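Local coordinates for protein alpha-L-rhamnosidase (Klebsiella oxytoca, PDB 4XHC) that hydrolyses terminal alpha-L-rhamnose residues from rhamnosides, as a two-domain glycoside hydrolase of family GH78, at residues A[122-127]-A[187-192]; A[154-159]-A[165-170]; A[82-87]-A[95-100]. All blocks are in the same frame, centred on the assembly; numbering follows the deposited sequence.

Followed from the N terminus, the chain closes contact 3 first: segment 82-87, the end of a short helix and the turn after it, meets strand segment 95-100 after a brief excursion. Strand segment 122-127 then opens contact 1, which closes only when the chain returns at 187-192. Inside that long loop lies contact 2, where 154-159 and 165-170 meet across a short connection. Contacts 1 and 2 are thus nested, and contact 3 precedes both in series. Contacts 1 and 2 join the six-stranded and four-stranded sheets of one beta sandwich, contact 1 between inner strands and contact 2 at an edge, while contact 3 packs a helical turn on the six-stranded sheet.

Contact 1. Residues A[122-127]-A[187-192]; sequences AHLQLT and FRLQFT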
loop_
_atom_site.group_PDB
_atom_site.type_symbol
_atom_site.label_atom_id
_atom_site.label_comp_id
_atom_site.label_asym_id
_atom_site.label_seq_id
_atom_site.Cartn_x
_atom_site.Cartn_y
_atom_site.Cartn_z
ATOM N N ALA A 122 -0.663 6.341 11.111
ATOM C CA ALA A 122 -2.049 6.442 10.684
ATOM C C ALA A 122 -2.266 5.531 9.471
ATOM O O ALA A 122 -1.606 5.699 8.441
ATOM C CB ALA A 122 -2.385 7.881 10.340
ATOM N N HIS A 123 -3.178 4.571 9.598
ATOM C CA HIS A 123 -3.423 3.602 8.541
ATOM C C HIS A 123 -4.702 3.968 7.794
ATOM O O HIS A 123 -5.785 3.953 8.360
ATOM C CB HIS A 123 -3.498 2.195 9.150
ATOM C CG HIS A 123 -3.895 1.120 8.187
ATOM N ND1 HIS A 123 -4.387 -0.099 8.604
ATOM C CD2 HIS A 123 -3.879 1.076 6.835
ATOM C CE1 HIS A 123 -4.658 -0.848 7.551
ATOM N NE2 HIS A 123 -4.356 -0.160 6.464
ATOM N N LEU A 124 -4.561 4.306 6.517
ATOM C CA LEU A 124 -5.689 4.683 5.681
ATOM C C LEU A 124 -5.887 3.671 4.584
ATOM O O LEU A 124 -4.966 2.955 4.224
ATOM C CB LEU A 124 -5.433 6.024 4.997
ATOM C CG LEU A 124 -5.155 7.232 5.868
ATOM C CD1 LEU A 124 -4.715 8.385 4.985
ATOM C CD2 LEU A 124 -6.383 7.606 6.678
ATOM N N GLN A 125 -7.094 3.661 4.034
ATOM C CA GLN A 125 -7.419 2.885 2.851
ATOM C C GLN A 125 -8.182 3.764 1.879
ATOM O O GLN A 125 -9.196 4.359 2.251
ATOM C CB GLN A 125 -8.290 1.696 3.238
ATOM C CG GLN A 125 -9.058 1.058 2.087
ATOM C CD GLN A 125 -9.059 -0.430 2.176
ATOM O OE1 GLN A 125 -10.088 -1.063 2.445
ATOM N NE2 GLN A 125 -7.890 -1.010 1.971
ATOM N N LEU A 126 -7.700 3.820 0.636
ATOM C CA LEU A 126 -8.331 4.602 -0.420
ATOM C C LEU A 126 -8.918 3.696 -1.484
ATOM O O LEU A 126 -8.323 2.684 -1.837
ATOM C CB LEU A 126 -7.312 5.531 -1.068
ATOM C CG LEU A 126 -6.476 6.411 -0.141
ATOM C CD1 LEU A 126 -5.649 7.361 -0.976
ATOM C CD2 LEU A 126 -7.346 7.198 0.823
ATOM N N THR A 127 -10.094 4.056 -1.988
ATOM C CA THR A 127 -10.758 3.299 -3.056
ATOM C C THR A 127 -11.275 4.270 -4.106
ATOM O O THR A 127 -11.879 5.289 -3.771
ATOM C CB THR A 127 -11.908 2.457 -2.497
ATOM O OG1 THR A 127 -11.455 1.767 -1.340
ATOM C CG2 THR A 127 -12.376 1.439 -3.495
ATOM N N PHE A 187 -5.356 10.326 19.479
ATOM C CA PHE A 187 -5.371 11.376 18.448
ATOM C C PHE A 187 -6.291 11.080 17.270
ATOM O O PHE A 187 -6.703 9.938 17.046
ATOM C CB PHE A 187 -3.943 11.705 17.959
ATOM C CG PHE A 187 -3.383 10.726 16.953
ATOM C CD1 PHE A 187 -2.686 9.591 17.372
ATOM C CD2 PHE A 187 -3.523 10.958 15.583
ATOM C CE1 PHE A 187 -2.160 8.692 16.447
ATOM C CE2 PHE A 187 -3.007 10.059 14.657
ATOM C CZ PHE A 187 -2.323 8.923 15.089
ATOM N N ARG A 188 -6.598 12.144 16.529
ATOM C CA ARG A 188 -7.488 12.087 15.378
ATOM C C ARG A 188 -6.808 12.672 14.150
ATOM O O ARG A 188 -5.870 13.455 14.260
ATOM C CB ARG A 188 -8.770 12.854 15.676
ATOM C CG ARG A 188 -9.622 12.202 16.750
ATOM C CD ARG A 188 -10.676 13.150 17.289
ATOM N NE ARG A 188 -10.093 14.380 17.833
ATOM C CZ ARG A 188 -9.473 14.490 19.013
ATOM N NH1 ARG A 188 -9.322 13.439 19.813
ATOM N NH2 ARG A 188 -8.988 15.664 19.397
ATOM N N LEU A 189 -7.303 12.290 12.984
ATOM C CA LEU A 189 -6.734 12.707 11.719
ATOM C C LEU A 189 -7.623 13.764 11.056
ATOM O O LEU A 189 -8.848 13.713 11.160
ATOM C CB LEU A 189 -6.581 11.492 10.811
ATOM C CG LEU A 189 -5.650 11.704 9.623
ATOM C CD1 LEU A 189 -4.208 11.882 10.076
ATOM C CD2 LEU A 189 -5.768 10.546 8.656
ATOM N N GLN A 190 -7.000 14.703 10.353
ATOM C CA GLN A 190 -7.692 15.868 9.806
ATOM C C GLN A 190 -7.090 16.237 8.454
ATOM O O GLN A 190 -5.926 16.606 8.386
ATOM C CB GLN A 190 -7.544 17.023 10.797
ATOM C CG GLN A 190 -8.194 18.336 10.404
ATOM C CD GLN A 190 -8.166 19.354 11.541
ATOM O OE1 GLN A 190 -7.267 19.356 12.400
ATOM N NE2 GLN A 190 -9.153 20.233 11.550
ATOM N N PHE A 191 -7.879 16.134 7.386
ATOM C CA PHE A 191 -7.417 16.485 6.041
ATOM C C PHE A 191 -7.588 17.976 5.814
ATOM O O PHE A 191 -8.595 18.542 6.214
ATOM C CB PHE A 191 -8.212 15.722 4.997
ATOM C CG PHE A 191 -7.957 14.248 5.018
ATOM C CD1 PHE A 191 -8.638 13.427 5.890
ATOM C CD2 PHE A 191 -7.009 13.688 4.181
ATOM C CE1 PHE A 191 -8.387 12.071 5.919
ATOM C CE2 PHE A 191 -6.757 12.331 4.199
ATOM C CZ PHE A 191 -7.449 11.522 5.071
ATOM N N THR A 192 -6.600 18.621 5.200
ATOM C CA THR A 192 -6.678 20.068 4.944
ATOM C C THR A 192 -6.736 20.417 3.452
ATOM O O THR A 192 -7.072 21.547 3.105
ATOM C CB THR A 192 -5.516 20.853 5.609
ATOM O OG1 THR A 192 -4.279 20.587 4.932
ATOM C CG2 THR A 192 -5.379 20.489 7.088
#
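L124 and L189 meet tip to tip between two beta strands, with L124 CD2 lying 3.6 Å from L189 CD2. The two leucines reach this point by different torsions. On L124, CG stands anti to the carbonyl carbon (chi1 -58°), whereas on L189 it stands anti to the backbone N (chi1 -164°), and each side chain is thereby turned to the opposing strand. The branched end of leucine suits such a place because its two methyls can serve two neighbours. L124 uses this fully: its other methyl, CD1, approaches the ring of F191 at CZ, 4.2 Å away, so one leucine packs on two successive inward residues of the facing strand.

A122 takes the third large share of the interface. Its CB faces L189 CD1 at 4.4 Å, and here the backbones are closest, with A122 CA only 7.9 Å from L189 CA; a small side chain suits a place where the backbones come this near. The axes of the two strand segments approach to 9.4 Å and are inclined by 48°. The contact is wholly apolar and buried, as expected for the hydrophobic layer between the sheets of a beta sandwich.

Strand 122-129 runs in the six-stranded sheet between 175-182 and 153-158, and strand 187-200 in the four-stranded sheet between 51-55 and 106-115. L124 is flanked within its own sheet by V180 and L158, F191 reaches across to V178, and on the face of the sheet turned away from strand 187-200, H123 stacks on W157 and packs against S149 of the second subunit.

Contact 2. Residues A[154-159]-A[165-170]; sequences QDLWLD and IDLPRR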
loop_
_atom_site.group_PDB
_atom_site.type_symbol
_atom_site.label_atom_id
_atom_site.label_comp_id
_atom_site.label_asym_id
_atom_site.label_seq_id
_atom_site.Cartn_x
_atom_site.Cartn_y
_atom_site.Cartn_z
ATOM N N GLN A 154 -5.669 1.474 -2.556
ATOM C CA GLN A 154 -4.336 1.728 -2.006
ATOM C C GLN A 154 -4.373 1.906 -0.501
ATOM O O GLN A 154 -5.110 2.744 -0.006
ATOM C CB GLN A 154 -3.733 2.985 -2.648
ATOM C CG GLN A 154 -2.297 3.322 -2.236
ATOM C CD GLN A 154 -1.296 2.252 -2.644
ATOM O OE1 GLN A 154 -0.900 2.162 -3.808
ATOM N NE2 GLN A 154 -0.887 1.430 -1.688
ATOM N N ASP A 155 -3.555 1.134 0.216
ATOM C CA ASP A 155 -3.379 1.322 1.659
ATOM C C ASP A 155 -2.146 2.172 1.927
ATOM O O ASP A 155 -1.162 2.085 1.215
ATOM C CB ASP A 155 -3.321 -0.009 2.443
ATOM C CG ASP A 155 -4.691 -0.711 2.514
ATOM O OD1 ASP A 155 -5.279 -0.903 1.419
ATOM O OD2 ASP A 155 -5.177 -1.052 3.637
ATOM N N LEU A 156 -2.227 3.005 2.955
ATOM C CA LEU A 156 -1.144 3.899 3.344
ATOM C C LEU A 156 -0.904 3.835 4.831
ATOM O O LEU A 156 -1.849 3.786 5.610
ATOM C CB LEU A 156 -1.510 5.342 3.017
ATOM C CG LEU A 156 -1.654 5.667 1.541
ATOM C CD1 LEU A 156 -2.372 6.997 1.356
ATOM C CD2 LEU A 156 -0.271 5.685 0.896
ATOM N N TRP A 157 0.367 3.849 5.217
ATOM C CA TRP A 157 0.754 3.997 6.611
ATOM C C TRP A 157 1.600 5.256 6.741
ATOM O O TRP A 157 2.731 5.294 6.279
ATOM C CB TRP A 157 1.540 2.771 7.100
ATOM C CG TRP A 157 0.691 1.537 7.315
ATOM C CD1 TRP A 157 0.162 1.086 8.500
ATOM C CD2 TRP A 157 0.264 0.616 6.313
ATOM N NE1 TRP A 157 -0.565 -0.058 8.288
ATOM C CE2 TRP A 157 -0.522 -0.364 6.953
ATOM C CE3 TRP A 157 0.471 0.526 4.931
ATOM C CZ2 TRP A 157 -1.098 -1.419 6.265
ATOM C CZ3 TRP A 157 -0.100 -0.524 4.247
ATOM C CH2 TRP A 157 -0.875 -1.489 4.917
ATOM N N LEU A 158 1.053 6.278 7.382
ATOM C CA LEU A 158 1.781 7.520 7.611
ATOM C C LEU A 158 2.464 7.470 8.976
ATOM O O LEU A 158 1.791 7.554 10.001
ATOM C CB LEU A 158 0.819 8.699 7.559
ATOM C CG LEU A 158 -0.112 8.677 6.352
ATOM C CD1 LEU A 158 -1.111 9.820 6.395
ATOM C CD2 LEU A 158 0.715 8.727 5.084
ATOM N N ASP A 159 3.791 7.335 8.986
ATOM C CA ASP A 159 4.565 7.347 10.237
ATOM C C ASP A 159 4.645 8.743 10.876
ATOM O O ASP A 159 4.787 8.865 12.086
ATOM C CB ASP A 159 5.996 6.815 10.016
ATOM C CG ASP A 159 6.043 5.320 9.652
ATOM O OD1 ASP A 159 5.447 4.502 10.386
ATOM O OD2 ASP A 159 6.701 4.962 8.638
ATOM N N ILE A 165 1.184 14.118 0.749
ATOM C CA ILE A 165 1.186 12.870 -0.023
ATOM C C ILE A 165 0.861 13.067 -1.507
ATOM O O ILE A 165 -0.165 13.642 -1.853
ATOM C CB ILE A 165 0.182 11.861 0.574
ATOM C CG1 ILE A 165 0.601 11.463 1.997
ATOM C CG2 ILE A 165 0.058 10.627 -0.317
ATOM C CD1 ILE A 165 2.008 10.886 2.108
ATOM N N ASP A 166 1.752 12.580 -2.370
ATOM C CA ASP A 166 1.531 12.542 -3.816
ATOM C C ASP A 166 1.654 11.091 -4.249
ATOM O O ASP A 166 2.755 10.561 -4.333
ATOM C CB ASP A 166 2.579 13.375 -4.558
ATOM C CG ASP A 166 2.366 14.878 -4.410
ATOM O OD1 ASP A 166 1.481 15.431 -5.098
ATOM O OD2 ASP A 166 3.105 15.520 -3.629
ATOM N N LEU A 167 0.529 10.437 -4.509
ATOM C CA LEU A 167 0.539 9.020 -4.884
ATOM C C LEU A 167 1.127 8.813 -6.279
ATOM O O LEU A 167 0.798 9.555 -7.201
ATOM C CB LEU A 167 -0.875 8.437 -4.816
ATOM C CG LEU A 167 -1.467 8.337 -3.410
ATOM C CD1 LEU A 167 -2.900 7.832 -3.459
ATOM C CD2 LEU A 167 -0.623 7.425 -2.537
ATOM N N PRO A 168 1.993 7.794 -6.441
ATOM C CA PRO A 168 2.706 7.612 -7.718
ATOM C C PRO A 168 1.881 6.966 -8.853
ATOM O O PRO A 168 2.173 7.220 -10.022
ATOM C CB PRO A 168 3.894 6.725 -7.332
ATOM C CG PRO A 168 3.422 5.956 -6.137
ATOM C CD PRO A 168 2.330 6.739 -5.463
ATOM N N ARG A 169 0.875 6.152 -8.527
ATOM C CA ARG A 169 0.072 5.489 -9.559
ATOM C C ARG A 169 -0.990 6.415 -10.160
ATOM O O ARG A 169 -1.558 7.262 -9.475
ATOM C CB ARG A 169 -0.598 4.231 -9.008
ATOM C CG ARG A 169 0.377 3.124 -8.638
ATOM C CD ARG A 169 -0.368 1.839 -8.299
ATOM N NE ARG A 169 -0.938 1.207 -9.492
ATOM C CZ ARG A 169 -2.140 0.627 -9.567
ATOM N NH1 ARG A 169 -2.967 0.592 -8.518
ATOM N NH2 ARG A 169 -2.525 0.083 -10.714
ATOM N N ARG A 170 -1.253 6.237 -11.450
ATOM C CA ARG A 170 -2.275 7.001 -12.154
ATOM C C ARG A 170 -3.632 6.333 -11.988
ATOM O O ARG A 170 -3.796 5.179 -12.315
ATOM C CB ARG A 170 -1.929 7.094 -13.640
ATOM C CG ARG A 170 -2.708 8.167 -14.382
ATOM C CD ARG A 170 -2.582 7.995 -15.881
ATOM N NE ARG A 170 -3.379 6.879 -16.354
ATOM C CZ ARG A 170 -3.385 6.438 -17.605
ATOM N NH1 ARG A 170 -2.613 7.013 -18.530
ATOM N NH2 ARG A 170 -4.168 5.418 -17.936
HETATM O O HOH W 1 -2.759 1.548 -5.820
#
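Q154 and L167 touch beside a water-mediated link from Q154 to R169. The CB of Q154 points toward the opposite segment, and CG, set anti to the backbone N (chi1 -176°), rests 4.4 Å from L167 CD2. Beyond this aliphatic part the amide parts its two ends: NE2 turns back to its own strand and donates to D155 O at 3.0 Å, tilted from the carbonyl plane, while OE1 accepts from a water 2.8 Å away. That water in turn accepts from R169 NH1 at 2.9 Å, lying in plane at the guanidinium edge. Glutamine suits the spot because one flat group both donates and accepts.

Strand 153-158 is an outer strand of the six-stranded sheet and 163-166 an outer strand of the four-stranded one, so the chain here passes from one sheet of the beta sandwich to the other along its edge. Leucines and an isoleucine pack between the two sheets near this edge. L156 CD2 lies 3.9 Å from L167 CD2, and L158 CD2 the same distance from I165 CD1, each pair meeting at a slant. L167 also leans on L126. The guanidinium that holds the water also reaches beyond this chain, its NH2 making a salt bridge to D159 of the second subunit.

Contact 3. Residues A[82-87]-A[95-100]; sequences AAFYQR and VIIDFG
D98 OD1 is gripped twice: the backbone N of G100 donates to it at 2.8 Å, and R174 NE forms a salt bridge with the same oxygen. The bond from G100 N, with an angle of 143° at the hydrogen, comes from above the carboxylate plane and makes an Asx turn. Aspartate suits this place because its short side chain reaches the amide two residues on while still meeting an arginine. The chain turns a corner at G100, whose positive phi of 95° is readily adopted by a residue lacking a side chain.

The packing across the contact involves the strand before D98 and centres on F84. Its CG stands anti to the backbone N (chi1 173°), which swings the ring away from the helical turn and onto the strand. V95 comes from the opposite direction and sets both methyls obliquely against the ring's far end, on the same side of its plane as I97: CG1 and CG2 each lie 3.7 Å from F84 CE1, an arrangement that a beta-branched residue provides naturally. I97, two residues on and so on the same side of the strand, brings CD1 to 4.3 Å from F84 CE2, above the ring plane but offset toward the rim. R87 slides past V95 in the opposite direction, with NH1 3.5 Å from V95 CG1, leaving its charged end on the exposed border of this apolar cluster.

F84 also begins a type I turn, closed by R87 N donating to F84 O at 3.1 Å, which brings the arginine round beside the ring. F84 further touches V60 of the six-stranded sheet and I194 of the four-stranded one. This is a phenylalanine from a short helical connection inserted between the two sheets of a beta sandwich, in the N-terminal domain of a GH78 rhamnosidase.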
loop_
_atom_site.group_PDB
_atom_site.type_symbol
_atom_site.label_atom_id
_atom_site.label_comp_id
_atom_site.label_asym_id
_atom_site.label_seq_id
_atom_site.Cartn_x
_atom_site.Cartn_y
_atom_site.Cartn_z
ATOM N N ALA A 82 -14.762 22.554 2.532
ATOM C CA ALA A 82 -14.334 23.442 3.616
ATOM C C ALA A 82 -14.782 22.915 4.992
ATOM O O ALA A 82 -14.047 23.038 5.978
ATOM C CB ALA A 82 -14.858 24.853 3.383
ATOM N N ALA A 83 -15.979 22.325 5.043
ATOM C CA ALA A 83 -16.526 21.733 6.271
ATOM C C ALA A 83 -15.881 20.379 6.596
ATOM O O ALA A 83 -15.703 20.029 7.771
ATOM C CB ALA A 83 -18.034 21.585 6.151
ATOM N N PHE A 84 -15.539 19.615 5.563
ATOM C CA PHE A 84 -14.810 18.359 5.755
ATOM C C PHE A 84 -13.393 18.602 6.280
ATOM O O PHE A 84 -12.877 17.790 7.053
ATOM C CB PHE A 84 -14.765 17.534 4.458
ATOM C CG PHE A 84 -13.891 16.304 4.544
ATOM C CD1 PHE A 84 -14.247 15.237 5.359
ATOM C CD2 PHE A 84 -12.706 16.222 3.822
ATOM C CE1 PHE A 84 -13.437 14.113 5.455
ATOM C CE2 PHE A 84 -11.895 15.099 3.910
ATOM C CZ PHE A 84 -12.260 14.045 4.728
ATOM N N TYR A 85 -12.766 19.709 5.879
ATOM C CA TYR A 85 -11.415 20.033 6.366
ATOM C C TYR A 85 -11.383 20.430 7.853
ATOM O O TYR A 85 -10.303 20.511 8.451
ATOM C CB TYR A 85 -10.742 21.122 5.508
ATOM C CG TYR A 85 -10.557 20.787 4.028
ATOM C CD1 TYR A 85 -10.281 19.483 3.600
ATOM C CD2 TYR A 85 -10.624 21.787 3.058
ATOM C CE1 TYR A 85 -10.103 19.188 2.255
ATOM C CE2 TYR A 85 -10.447 21.499 1.714
ATOM C CZ TYR A 85 -10.189 20.201 1.320
ATOM O OH TYR A 85 -10.025 19.906 -0.012
ATOM N N GLN A 86 -12.562 20.672 8.432
ATOM C CA GLN A 86 -12.718 20.905 9.865
ATOM C C GLN A 86 -12.918 19.624 10.667
ATOM O O GLN A 86 -12.841 19.658 11.886
ATOM C CB GLN A 86 -13.917 21.825 10.129
ATOM C CG GLN A 86 -13.810 23.221 9.527
ATOM C CD GLN A 86 -12.571 23.987 9.994
ATOM O OE1 GLN A 86 -12.272 24.095 11.191
ATOM N NE2 GLN A 86 -11.845 24.533 9.035
ATOM N N ARG A 87 -13.188 18.502 10.006
ATOM C CA ARG A 87 -13.489 17.257 10.723
ATOM C C ARG A 87 -12.250 16.568 11.252
ATOM O O ARG A 87 -11.196 16.590 10.625
ATOM C CB ARG A 87 -14.252 16.260 9.846
ATOM C CG ARG A 87 -15.759 16.472 9.826
ATOM C CD ARG A 87 -16.460 15.339 9.097
ATOM N NE ARG A 87 -16.422 14.091 9.857
ATOM C CZ ARG A 87 -16.839 12.915 9.396
ATOM N NH1 ARG A 87 -17.322 12.804 8.163
ATOM N NH2 ARG A 87 -16.767 11.844 10.172
ATOM N N VAL A 95 -15.343 8.583 4.467
ATOM C CA VAL A 95 -16.145 9.497 3.667
ATOM C C VAL A 95 -16.025 9.152 2.202
ATOM O O VAL A 95 -15.109 8.428 1.812
ATOM C CB VAL A 95 -15.682 10.945 3.853
ATOM C CG1 VAL A 95 -16.005 11.408 5.262
ATOM C CG2 VAL A 95 -14.187 11.075 3.570
ATOM N N ILE A 96 -16.958 9.658 1.399
ATOM C CA ILE A 96 -16.851 9.561 -0.055
ATOM C C ILE A 96 -16.779 10.957 -0.666
ATOM O O ILE A 96 -17.677 11.774 -0.459
ATOM C CB ILE A 96 -18.032 8.812 -0.672
ATOM C CG1 ILE A 96 -18.074 7.372 -0.151
ATOM C CG2 ILE A 96 -17.899 8.826 -2.191
ATOM C CD1 ILE A 96 -19.346 6.632 -0.497
ATOM N N ILE A 97 -15.700 11.206 -1.408
ATOM C CA ILE A 97 -15.461 12.481 -2.075
ATOM C C ILE A 97 -15.904 12.414 -3.543
ATOM O O ILE A 97 -15.395 11.595 -4.324
ATOM C CB ILE A 97 -13.958 12.854 -2.050
ATOM C CG1 ILE A 97 -13.343 12.711 -0.649
ATOM C CG2 ILE A 97 -13.746 14.269 -2.570
ATOM C CD1 ILE A 97 -13.814 13.727 0.351
ATOM N N ASP A 98 -16.865 13.260 -3.913
ATOM C CA ASP A 98 -17.299 13.396 -5.306
ATOM C C ASP A 98 -16.442 14.453 -5.966
ATOM O O ASP A 98 -16.474 15.607 -5.544
ATOM C CB ASP A 98 -18.775 13.814 -5.363
ATOM C CG ASP A 98 -19.341 13.836 -6.779
ATOM O OD1 ASP A 98 -18.601 13.625 -7.768
ATOM O OD2 ASP A 98 -20.560 14.072 -6.899
ATOM N N PHE A 99 -15.686 14.064 -6.997
ATOM C CA PHE A 99 -14.855 15.020 -7.744
ATOM C C PHE A 99 -15.619 15.784 -8.828
ATOM O O PHE A 99 -15.109 16.762 -9.359
ATOM C CB PHE A 99 -13.605 14.354 -8.328
ATOM C CG PHE A 99 -12.465 14.268 -7.355
ATOM C CD1 PHE A 99 -12.492 13.360 -6.308
ATOM C CD2 PHE A 99 -11.372 15.110 -7.465
ATOM C CE1 PHE A 99 -11.442 13.285 -5.399
ATOM C CE2 PHE A 99 -10.316 15.040 -6.561
ATOM C CZ PHE A 99 -10.350 14.123 -5.530
ATOM N N GLY A 100 -16.840 15.362 -9.145
ATOM C CA GLY A 100 -17.728 16.171 -9.998
ATOM C C GLY A 100 -17.708 15.829 -11.479
ATOM O O GLY A 100 -18.703 16.009 -12.161
#